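PDB 6CJ7: serpin-12 from Manduca sexta, which probably inhibits serine proteases as a member of the serpin family and controls the prophenoloxidase activation system in larval hemolymph. Local coordinates for residues A[176-181]-A[224-229]; A[202-207]-A[270-275]; A[234-239]-A[351-356]. All coordinates share one frame; numbering follows the deposited sequence.

Going from the N terminus, residues 176-181 come first, in the loop that leaves strand 165-174. Contact 1 closes when the chain returns at 224-229. Between the two segments of contact 1 lies 202-207, whose partner 270-275 comes later, so contacts 1 and 2 cross. Contact 3 opens at 234-239, after contact 1 has closed. It ends at 351-356, beyond the partner segment of contact 2, so contacts 2 and 3 also cross. Contact 1 ties the loop to the C-terminal end of strand 220-226 in the serpin B sheet. Contact 2 pairs two strands of the C sheet. Contact 3 packs one sheet on the other. Phe181 of contact 1 touches Met204 and Thr206 of contact 2.

Contact 1 of 3, residues A[176-181]-A[224-229]; sequences LWEIPF and VLPFEY
Glu178 N donates to Pro226 O at 3.0 Å, in an almost perfectly straight bond (179°). The donor is tilted out of the carbonyl plane. A second backbone bond, Glu228 N to Leu176 O at 2.8 Å, is weak and strongly bent. Together they make a single beta bridge between Trp177 and Phe227. Beside it, methyl CD2 of Leu176 lies 3.7 Å from the carboxylate carbon CD of Glu228. That carboxylate is held by a salt bridge from OE2 to Arg90. The packing centres on an offset stack of the Trp177 six-membered ring and the Phe227 ring, with centroids 4.2 Å apart and planes only 12° from parallel. With CG anti to its carbonyl carbon (chi1 -72°), Phe227 turns its ring back over the indole although CB starts out away from the loop. Phe181 CE2 sits on the opposite face of the indole. Leu225 CB touches Trp177 CZ3 at 3.5 Å, and Pro226 O lies at the indole edge. An alanine in place of Phe227 would remove this ring and would probably leave the indole without its stacking partner on one face, freer to shift. Trp177 NE1 is bonded to Asp327 O. The position, at the exit of strand 165-174, is consistent with the breach of serpins, where the reactive loop begins to insert. One polar bond and aromatic rings on both faces thus fix the indole.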
loop_
_atom_site.group_PDB
_atom_site.type_symbol
_atom_site.label_atom_id
_atom_site.label_comp_id
_atom_site.label_asym_id
_atom_site.label_seq_id
_atom_site.Cartn_x
_atom_site.Cartn_y
_atom_site.Cartn_z
ATOM N N LEU A 176 -13.379 -10.732 -1.308
ATOM C CA LEU A 176 -14.352 -11.601 -1.953
ATOM C C LEU A 176 -15.060 -10.783 -3.024
ATOM O O LEU A 176 -15.611 -9.719 -2.727
ATOM C CB LEU A 176 -15.355 -12.131 -0.924
ATOM C CG LEU A 176 -16.292 -13.263 -1.333
ATOM C CD1 LEU A 176 -15.733 -14.580 -0.848
ATOM C CD2 LEU A 176 -17.674 -13.021 -0.755
ATOM N N TRP A 177 -15.037 -11.256 -4.264
ATOM C CA TRP A 177 -15.720 -10.527 -5.317
ATOM C C TRP A 177 -17.217 -10.456 -5.040
ATOM O O TRP A 177 -17.814 -11.363 -4.446
ATOM C CB TRP A 177 -15.495 -11.184 -6.679
ATOM C CG TRP A 177 -14.065 -11.302 -7.085
ATOM C CD1 TRP A 177 -13.372 -12.467 -7.280
ATOM C CD2 TRP A 177 -13.149 -10.235 -7.387
ATOM N NE1 TRP A 177 -12.087 -12.193 -7.662
ATOM C CE2 TRP A 177 -11.924 -10.834 -7.748
ATOM C CE3 TRP A 177 -13.244 -8.832 -7.377
ATOM C CZ2 TRP A 177 -10.793 -10.085 -8.096
ATOM C CZ3 TRP A 177 -12.123 -8.088 -7.724
ATOM C CH2 TRP A 177 -10.911 -8.721 -8.089
ATOM N N GLU A 178 -17.830 -9.363 -5.491
ATOM C CA GLU A 178 -19.290 -9.269 -5.476
ATOM C C GLU A 178 -19.920 -10.450 -6.202
ATOM O O GLU A 178 -20.911 -11.028 -5.738
ATOM C CB GLU A 178 -19.702 -7.944 -6.115
ATOM C CG GLU A 178 -21.135 -7.516 -5.905
ATOM C CD GLU A 178 -21.407 -6.162 -6.531
ATOM O OE1 GLU A 178 -21.229 -6.030 -7.761
ATOM O OE2 GLU A 178 -21.771 -5.222 -5.792
ATOM N N ILE A 179 -19.352 -10.825 -7.339
ATOM C CA ILE A 179 -19.800 -11.985 -8.101
ATOM C C ILE A 179 -18.592 -12.886 -8.351
ATOM O O ILE A 179 -17.522 -12.397 -8.748
ATOM C CB ILE A 179 -20.485 -11.554 -9.405
ATOM C CG1 ILE A 179 -21.800 -10.832 -9.086
ATOM C CG2 ILE A 179 -20.754 -12.762 -10.299
ATOM C CD1 ILE A 179 -22.490 -10.210 -10.296
ATOM N N PRO A 180 -18.709 -14.189 -8.117
ATOM C CA PRO A 180 -17.541 -15.064 -8.236
ATOM C C PRO A 180 -17.131 -15.283 -9.679
ATOM O O PRO A 180 -17.940 -15.194 -10.607
ATOM C CB PRO A 180 -18.014 -16.379 -7.602
ATOM C CG PRO A 180 -19.492 -16.349 -7.732
ATOM C CD PRO A 180 -19.899 -14.914 -7.635
ATOM N N PHE A 181 -15.841 -15.553 -9.852
ATOM C CA PHE A 181 -15.359 -16.231 -11.048
ATOM C C PHE A 181 -15.632 -17.719 -10.913
ATOM O O PHE A 181 -15.405 -18.307 -9.848
ATOM C CB PHE A 181 -13.857 -16.015 -11.233
ATOM C CG PHE A 181 -13.474 -14.632 -11.650
ATOM C CD1 PHE A 181 -13.425 -14.289 -12.988
ATOM C CD2 PHE A 181 -13.120 -13.679 -10.702
ATOM C CE1 PHE A 181 -13.047 -13.011 -13.377
ATOM C CE2 PHE A 181 -12.750 -12.402 -11.088
ATOM C CZ PHE A 181 -12.713 -12.069 -12.425
ATOM N N VAL A 224 -13.341 -1.883 -13.549
ATOM C CA VAL A 224 -13.519 -1.747 -12.105
ATOM C C VAL A 224 -14.222 -3.000 -11.604
ATOM O O VAL A 224 -15.374 -3.265 -11.981
ATOM C CB VAL A 224 -14.339 -0.498 -11.751
ATOM C CG1 VAL A 224 -14.547 -0.410 -10.245
ATOM C CG2 VAL A 224 -13.677 0.768 -12.298
ATOM N N LEU A 225 -13.539 -3.771 -10.759
ATOM C CA LEU A 225 -14.080 -5.038 -10.271
ATOM C C LEU A 225 -14.481 -4.898 -8.806
ATOM O O LEU A 225 -13.599 -4.745 -7.947
ATOM C CB LEU A 225 -13.043 -6.147 -10.441
ATOM C CG LEU A 225 -12.409 -6.207 -11.832
ATOM C CD1 LEU A 225 -11.243 -7.189 -11.879
ATOM C CD2 LEU A 225 -13.482 -6.559 -12.863
ATOM N N PRO A 226 -15.767 -4.930 -8.459
ATOM C CA PRO A 226 -16.159 -4.665 -7.067
ATOM C C PRO A 226 -15.999 -5.876 -6.157
ATOM O O PRO A 226 -16.216 -7.027 -6.549
ATOM C CB PRO A 226 -17.640 -4.269 -7.181
ATOM C CG PRO A 226 -17.919 -4.135 -8.650
ATOM C CD PRO A 226 -16.933 -5.007 -9.354
ATOM N N PHE A 227 -15.611 -5.594 -4.915
ATOM C CA PHE A 227 -15.608 -6.605 -3.872
ATOM C C PHE A 227 -16.939 -6.550 -3.116
ATOM O O PHE A 227 -17.806 -5.727 -3.411
ATOM C CB PHE A 227 -14.397 -6.413 -2.956
ATOM C CG PHE A 227 -13.084 -6.784 -3.603
ATOM C CD1 PHE A 227 -12.258 -5.807 -4.155
ATOM C CD2 PHE A 227 -12.660 -8.118 -3.646
ATOM C CE1 PHE A 227 -11.026 -6.159 -4.735
ATOM C CE2 PHE A 227 -11.439 -8.474 -4.235
ATOM C CZ PHE A 227 -10.627 -7.492 -4.774
ATOM N N GLU A 228 -17.097 -7.446 -2.139
ATOM C CA GLU A 228 -18.378 -7.642 -1.457
ATOM C C GLU A 228 -18.893 -6.340 -0.852
ATOM O O GLU A 228 -18.137 -5.579 -0.242
ATOM C CB GLU A 228 -18.224 -8.706 -0.356
ATOM C CG GLU A 228 -19.506 -9.461 -0.055
ATOM C CD GLU A 228 -19.423 -10.405 1.142
ATOM O OE1 GLU A 228 -18.490 -10.291 1.960
ATOM O OE2 GLU A 228 -20.315 -11.272 1.267
ATOM N N TYR A 229 -20.194 -6.086 -1.040
ATOM C CA TYR A 229 -20.883 -4.895 -0.533
ATOM C C TYR A 229 -20.297 -3.602 -1.099
ATOM O O TYR A 229 -20.528 -2.518 -0.550
ATOM C CB TYR A 229 -20.886 -4.863 1.001
ATOM C CG TYR A 229 -21.421 -6.136 1.613
ATOM C CD1 TYR A 229 -22.714 -6.566 1.333
ATOM C CD2 TYR A 229 -20.646 -6.910 2.458
ATOM C CE1 TYR A 229 -23.218 -7.735 1.879
ATOM C CE2 TYR A 229 -21.144 -8.086 3.017
ATOM C CZ TYR A 229 -22.426 -8.493 2.717
ATOM O OH TYR A 229 -22.922 -9.660 3.264
#

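Contact 2 of 3, residues A[202-207]-A[270-275]; sequences SFMQTR and LELPKF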
loop_
_atom_site.group_PDB
_atom_site.type_symbol
_atom_site.label_atom_id
_atom_site.label_comp_id
_atom_site.label_asym_id
_atom_site.label_seq_id
_atom_site.Cartn_x
_atom_site.Cartn_y
_atom_site.Cartn_z
ATOM N N SER A 202 -2.517 -18.602 -14.822
ATOM C CA SER A 202 -3.907 -19.006 -14.611
ATOM C C SER A 202 -4.822 -17.797 -14.759
ATOM O O SER A 202 -4.873 -16.930 -13.881
ATOM C CB SER A 202 -4.075 -19.642 -13.233
ATOM O OG SER A 202 -3.404 -20.885 -13.172
ATOM N N PHE A 203 -5.568 -17.749 -15.852
ATOM C CA PHE A 203 -6.456 -16.633 -16.139
ATOM C C PHE A 203 -7.870 -16.970 -15.685
ATOM O O PHE A 203 -8.498 -17.901 -16.206
ATOM C CB PHE A 203 -6.431 -16.291 -17.625
ATOM C CG PHE A 203 -5.148 -15.654 -18.071
ATOM C CD1 PHE A 203 -4.070 -16.431 -18.469
ATOM C CD2 PHE A 203 -5.019 -14.279 -18.086
ATOM C CE1 PHE A 203 -2.889 -15.849 -18.889
ATOM C CE2 PHE A 203 -3.853 -13.691 -18.505
ATOM C CZ PHE A 203 -2.777 -14.481 -18.910
ATOM N N MET A 204 -8.360 -16.219 -14.710
ATOM C CA MET A 204 -9.771 -16.253 -14.364
ATOM C C MET A 204 -10.567 -15.577 -15.470
ATOM O O MET A 204 -10.108 -14.614 -16.086
ATOM C CB MET A 204 -9.981 -15.524 -13.041
ATOM C CG MET A 204 -9.058 -16.029 -11.983
ATOM S SD MET A 204 -9.433 -15.269 -10.384
ATOM C CE MET A 204 -8.956 -13.562 -10.751
ATOM N N GLN A 205 -11.773 -16.080 -15.730
ATOM C CA GLN A 205 -12.545 -15.582 -16.859
ATOM C C GLN A 205 -14.002 -15.390 -16.464
ATOM O O GLN A 205 -14.574 -16.218 -15.751
ATOM C CB GLN A 205 -12.478 -16.536 -18.061
ATOM C CG GLN A 205 -11.093 -16.801 -18.583
ATOM C CD GLN A 205 -11.110 -17.841 -19.677
ATOM O OE1 GLN A 205 -10.064 -18.322 -20.111
ATOM N NE2 GLN A 205 -12.304 -18.198 -20.123
ATOM N N THR A 206 -14.593 -14.297 -16.941
ATOM C CA THR A 206 -16.029 -14.069 -16.808
ATOM C C THR A 206 -16.449 -13.052 -17.857
ATOM O O THR A 206 -15.616 -12.366 -18.457
ATOM C CB THR A 206 -16.424 -13.578 -15.407
ATOM O OG1 THR A 206 -17.846 -13.692 -15.252
ATOM C CG2 THR A 206 -16.029 -12.118 -15.210
ATOM N N ARG A 207 -17.762 -12.972 -18.080
ATOM C CA ARG A 207 -18.341 -11.946 -18.936
ATOM C C ARG A 207 -19.547 -11.373 -18.210
ATOM O O ARG A 207 -20.554 -12.065 -18.028
ATOM C CB ARG A 207 -18.733 -12.497 -20.305
ATOM C CG ARG A 207 -19.345 -11.437 -21.195
ATOM C CD ARG A 207 -19.616 -11.962 -22.578
ATOM N NE ARG A 207 -20.470 -11.052 -23.333
ATOM C CZ ARG A 207 -20.869 -11.272 -24.580
ATOM N NH1 ARG A 207 -20.480 -12.367 -25.216
ATOM N NH2 ARG A 207 -21.650 -10.393 -25.193
ATOM N N LEU A 270 -13.778 -10.598 -19.726
ATOM C CA LEU A 270 -12.590 -10.358 -18.914
ATOM C C LEU A 270 -11.767 -11.633 -18.759
ATOM O O LEU A 270 -12.312 -12.698 -18.452
ATOM C CB LEU A 270 -13.020 -9.828 -17.542
ATOM C CG LEU A 270 -11.944 -9.685 -16.462
ATOM C CD1 LEU A 270 -10.993 -8.557 -16.811
ATOM C CD2 LEU A 270 -12.606 -9.423 -15.109
ATOM N N GLU A 271 -10.452 -11.527 -18.972
ATOM C CA GLU A 271 -9.493 -12.568 -18.620
ATOM C C GLU A 271 -8.451 -11.920 -17.727
ATOM O O GLU A 271 -7.712 -11.039 -18.180
ATOM C CB GLU A 271 -8.839 -13.183 -19.853
ATOM C CG GLU A 271 -9.873 -13.841 -20.765
ATOM C CD GLU A 271 -9.277 -14.502 -21.998
ATOM O OE1 GLU A 271 -8.045 -14.653 -22.088
ATOM O OE2 GLU A 271 -10.057 -14.871 -22.896
ATOM N N LEU A 272 -8.403 -12.352 -16.467
ATOM C CA LEU A 272 -7.564 -11.718 -15.443
ATOM C C LEU A 272 -6.680 -12.761 -14.764
ATOM O O LEU A 272 -7.205 -13.675 -14.132
ATOM C CB LEU A 272 -8.443 -10.988 -14.412
ATOM C CG LEU A 272 -7.688 -10.205 -13.342
ATOM C CD1 LEU A 272 -7.034 -8.976 -13.950
ATOM C CD2 LEU A 272 -8.622 -9.804 -12.195
ATOM N N PRO A 273 -5.341 -12.662 -14.836
ATOM C CA PRO A 273 -4.500 -13.647 -14.150
ATOM C C PRO A 273 -4.689 -13.580 -12.642
ATOM O O PRO A 273 -4.732 -12.503 -12.039
ATOM C CB PRO A 273 -3.078 -13.240 -14.556
ATOM C CG PRO A 273 -3.183 -12.117 -15.480
ATOM C CD PRO A 273 -4.563 -11.567 -15.473
ATOM N N LYS A 274 -4.808 -14.762 -12.036
ATOM C CA LYS A 274 -4.644 -14.882 -10.596
ATOM C C LYS A 274 -3.239 -14.466 -10.204
ATOM O O LYS A 274 -2.268 -14.818 -10.884
ATOM C CB LYS A 274 -4.847 -16.337 -10.129
ATOM C CG LYS A 274 -6.246 -16.851 -10.166
ATOM C CD LYS A 274 -6.493 -17.781 -8.987
ATOM C CE LYS A 274 -6.069 -19.204 -9.275
ATOM N NZ LYS A 274 -6.523 -20.114 -8.184
ATOM N N PHE A 275 -3.117 -13.748 -9.086
ATOM C CA PHE A 275 -1.786 -13.442 -8.578
ATOM C C PHE A 275 -1.836 -13.241 -7.072
ATOM O O PHE A 275 -2.886 -12.962 -6.489
ATOM C CB PHE A 275 -1.177 -12.215 -9.276
ATOM C CG PHE A 275 -1.913 -10.932 -9.033
ATOM C CD1 PHE A 275 -1.660 -10.158 -7.901
ATOM C CD2 PHE A 275 -2.839 -10.472 -9.952
ATOM C CE1 PHE A 275 -2.345 -8.968 -7.685
ATOM C CE2 PHE A 275 -3.510 -9.285 -9.753
ATOM C CZ PHE A 275 -3.277 -8.526 -8.616
#
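Met204 and Leu272 form a hydrogen-bonded pair between two antiparallel strands of the serpin C sheet. Leu272 N to Met204 O is 2.9 Å, with the donor in the carbonyl plane. The return bond, Met204 N to Leu272 O, comes from above the carbonyl plane and is more bent. Beyond CB the Met204 side chain runs beside that of Leu272, pointing the same way. A turn at its last torsion (chi3 -67°) brings methyl CE to 4.0 Å from Leu272 CD2. Lys274 crosses Met204 at about a right angle. Its CG presses on Met204 CG at 3.4 Å, tighter than a usual carbon contact, and also touches the sulfur. Its backbone N binds Ser202 O at 2.8 Å, while its bent chain leads NZ away to a salt bridge with Glu328. Leu270 pairs with Thr206 through two backbone bonds. Leu270 N gives one to Thr206 O at 2.8 Å, and Thr206 N gives a longer one to Leu270 O. The Leu270 side chain lies on the same buried face as Met204 and Leu272, touching Phe181 and Phe353. On the other face Pro273 lies over one side of the Phe203 ring. Also on this face, the Gln205 amide and Glu271 carboxylate stack with planes 18° apart. Gln205 OE1 is bonded to Arg189, and Gln205 CG lies 3.9 Å from Glu271 CG.

Contact 3 of 3, residues A[234-239]-A[351-356]; sequences LIVVLP and LYFRAN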
loop_
_atom_site.group_PDB
_atom_site.type_symbol
_atom_site.label_atom_id
_atom_site.label_comp_id
_atom_site.label_asym_id
_atom_site.label_seq_id
_atom_site.Cartn_x
_atom_site.Cartn_y
_atom_site.Cartn_z
ATOM N N LEU A 234 -11.135 -3.482 -7.176
ATOM C CA LEU A 234 -9.868 -3.647 -7.873
ATOM C C LEU A 234 -9.999 -2.936 -9.212
ATOM O O LEU A 234 -10.837 -3.310 -10.046
ATOM C CB LEU A 234 -9.474 -5.113 -8.065
ATOM C CG LEU A 234 -7.992 -5.278 -8.446
ATOM C CD1 LEU A 234 -7.086 -5.005 -7.241
ATOM C CD2 LEU A 234 -7.758 -6.671 -9.033
ATOM N N ILE A 235 -9.205 -1.888 -9.394
ATOM C CA ILE A 235 -9.198 -1.116 -10.624
ATOM C C ILE A 235 -8.001 -1.601 -11.422
ATOM O O ILE A 235 -6.858 -1.519 -10.958
ATOM C CB ILE A 235 -9.133 0.389 -10.334
ATOM C CG1 ILE A 235 -10.347 0.795 -9.488
ATOM C CG2 ILE A 235 -9.090 1.187 -11.644
ATOM C CD1 ILE A 235 -10.273 2.208 -8.942
ATOM N N VAL A 236 -8.258 -2.173 -12.590
ATOM C CA VAL A 236 -7.215 -2.776 -13.413
ATOM C C VAL A 236 -7.065 -1.935 -14.667
ATOM O O VAL A 236 -8.056 -1.630 -15.346
ATOM C CB VAL A 236 -7.540 -4.239 -13.756
ATOM C CG1 VAL A 236 -6.397 -4.861 -14.560
ATOM C CG2 VAL A 236 -7.818 -5.028 -12.485
ATOM N N VAL A 237 -5.827 -1.545 -14.967
ATOM C CA VAL A 237 -5.548 -0.605 -16.039
ATOM C C VAL A 237 -4.521 -1.257 -16.949
ATOM O O VAL A 237 -3.436 -1.645 -16.493
ATOM C CB VAL A 237 -5.043 0.742 -15.493
ATOM C CG1 VAL A 237 -5.035 1.776 -16.593
ATOM C CG2 VAL A 237 -5.919 1.209 -14.330
ATOM N N LEU A 238 -4.868 -1.390 -18.224
ATOM C CA LEU A 238 -4.109 -2.192 -19.166
ATOM C C LEU A 238 -3.646 -1.306 -20.319
ATOM O O LEU A 238 -4.491 -0.755 -21.041
ATOM C CB LEU A 238 -4.979 -3.333 -19.679
ATOM C CG LEU A 238 -4.422 -4.364 -20.645
ATOM C CD1 LEU A 238 -3.315 -5.171 -20.016
ATOM C CD2 LEU A 238 -5.554 -5.284 -21.110
ATOM N N PRO A 239 -2.339 -1.137 -20.543
ATOM C CA PRO A 239 -1.886 -0.281 -21.638
ATOM C C PRO A 239 -2.323 -0.847 -22.973
ATOM O O PRO A 239 -2.385 -2.059 -23.178
ATOM C CB PRO A 239 -0.357 -0.300 -21.499
ATOM C CG PRO A 239 -0.070 -0.873 -20.184
ATOM C CD PRO A 239 -1.224 -1.761 -19.804
ATOM N N LEU A 351 -16.432 -4.672 -24.739
ATOM C CA LEU A 351 -15.017 -4.526 -24.448
ATOM C C LEU A 351 -14.435 -5.896 -24.154
ATOM O O LEU A 351 -14.999 -6.654 -23.359
ATOM C CB LEU A 351 -14.798 -3.589 -23.252
ATOM C CG LEU A 351 -13.380 -3.406 -22.713
ATOM C CD1 LEU A 351 -12.475 -2.829 -23.783
ATOM C CD2 LEU A 351 -13.376 -2.529 -21.468
ATOM N N TYR A 352 -13.322 -6.213 -24.805
ATOM C CA TYR A 352 -12.471 -7.324 -24.407
ATOM C C TYR A 352 -11.374 -6.786 -23.507
ATOM O O TYR A 352 -10.668 -5.847 -23.884
ATOM C CB TYR A 352 -11.838 -8.006 -25.619
ATOM C CG TYR A 352 -12.777 -8.850 -26.445
ATOM C CD1 TYR A 352 -13.057 -10.162 -26.085
ATOM C CD2 TYR A 352 -13.362 -8.345 -27.598
ATOM C CE1 TYR A 352 -13.906 -10.944 -26.845
ATOM C CE2 TYR A 352 -14.212 -9.121 -28.364
ATOM C CZ TYR A 352 -14.479 -10.418 -27.981
ATOM O OH TYR A 352 -15.324 -11.192 -28.737
ATOM N N PHE A 353 -11.231 -7.377 -22.324
ATOM C CA PHE A 353 -10.196 -6.978 -21.375
ATOM C C PHE A 353 -9.383 -8.221 -21.036
ATOM O O PHE A 353 -9.754 -9.004 -20.158
ATOM C CB PHE A 353 -10.792 -6.338 -20.122
ATOM C CG PHE A 353 -9.791 -5.571 -19.296
ATOM C CD1 PHE A 353 -8.883 -6.238 -18.484
ATOM C CD2 PHE A 353 -9.774 -4.179 -19.305
ATOM C CE1 PHE A 353 -7.954 -5.542 -17.710
ATOM C CE2 PHE A 353 -8.838 -3.472 -18.530
ATOM C CZ PHE A 353 -7.933 -4.158 -17.733
ATOM N N ARG A 354 -8.264 -8.397 -21.729
ATOM C CA ARG A 354 -7.427 -9.570 -21.547
ATOM C C ARG A 354 -6.080 -9.092 -21.022
ATOM O O ARG A 354 -5.290 -8.502 -21.767
ATOM C CB ARG A 354 -7.297 -10.343 -22.855
ATOM C CG ARG A 354 -6.099 -11.265 -22.942
ATOM C CD ARG A 354 -6.240 -12.167 -24.118
ATOM N NE ARG A 354 -6.278 -11.428 -25.379
ATOM C CZ ARG A 354 -6.662 -11.948 -26.536
ATOM N NH1 ARG A 354 -7.036 -13.221 -26.589
ATOM N NH2 ARG A 354 -6.679 -11.201 -27.637
ATOM N N ALA A 355 -5.834 -9.343 -19.743
ATOM C CA ALA A 355 -4.622 -8.864 -19.080
ATOM C C ALA A 355 -3.514 -9.914 -19.162
ATOM O O ALA A 355 -3.072 -10.468 -18.154
ATOM C CB ALA A 355 -4.932 -8.490 -17.635
ATOM N N ASN A 356 -3.083 -10.188 -20.397
ATOM C CA ASN A 356 -2.056 -11.182 -20.695
ATOM C C ASN A 356 -0.710 -10.532 -20.998
ATOM O O ASN A 356 0.121 -11.105 -21.717
ATOM C CB ASN A 356 -2.499 -12.085 -21.846
ATOM C CG ASN A 356 -2.695 -11.330 -23.154
ATOM O OD1 ASN A 356 -2.554 -10.110 -23.218
ATOM N ND2 ASN A 356 -3.020 -12.065 -24.208
#
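Leu238 lays its CD2 methyl over the centre of the Phe353 ring in a CH-pi contact. The carbon is 4.2 Å from the ring centroid and 12° off the ring normal. With its CG anti to the backbone N (chi1 -178°), Leu238 reaches outward from its strand far enough to place this methyl over the ring. Apolar packing surrounds it. Phe353 CZ meets Leu238 CB at 3.6 Å. Val236 CG1 touches Phe353 CE1, also at 3.6 Å. The phenyl end therefore fits between the side chains of Val236 and Leu238, which both start out toward it from the same side of their strand. Leu238 CD1 lies 4.0 Å from Ala355 CA, so the leucine bridges the ring and the turn after it.

Strand 234-239 belongs to the serpin B sheet, and strand 351-354 is a strand of the C sheet that follows the reactive centre loop. Their short axes run at 92° to each other and come no nearer than 8.8 Å. This is orthogonal packing of one sheet on another, filled by side chains.

No hydrogen bond joins the two segments. Val236 O approaches Phe353 CZ obliquely at 3.5 Å, and Leu238 CD2 lies 3.3 Å from Arg354 O. Backbone bonds run instead to neighbouring strands. Val236 pairs with Val223 and Leu238 with Lys221, while Phe353 and Ala355 both bond to Glu271. Ala355 is the centre of an inverse gamma turn, in which Asn356 N makes a weak bond to Arg354 O at 3.1 Å.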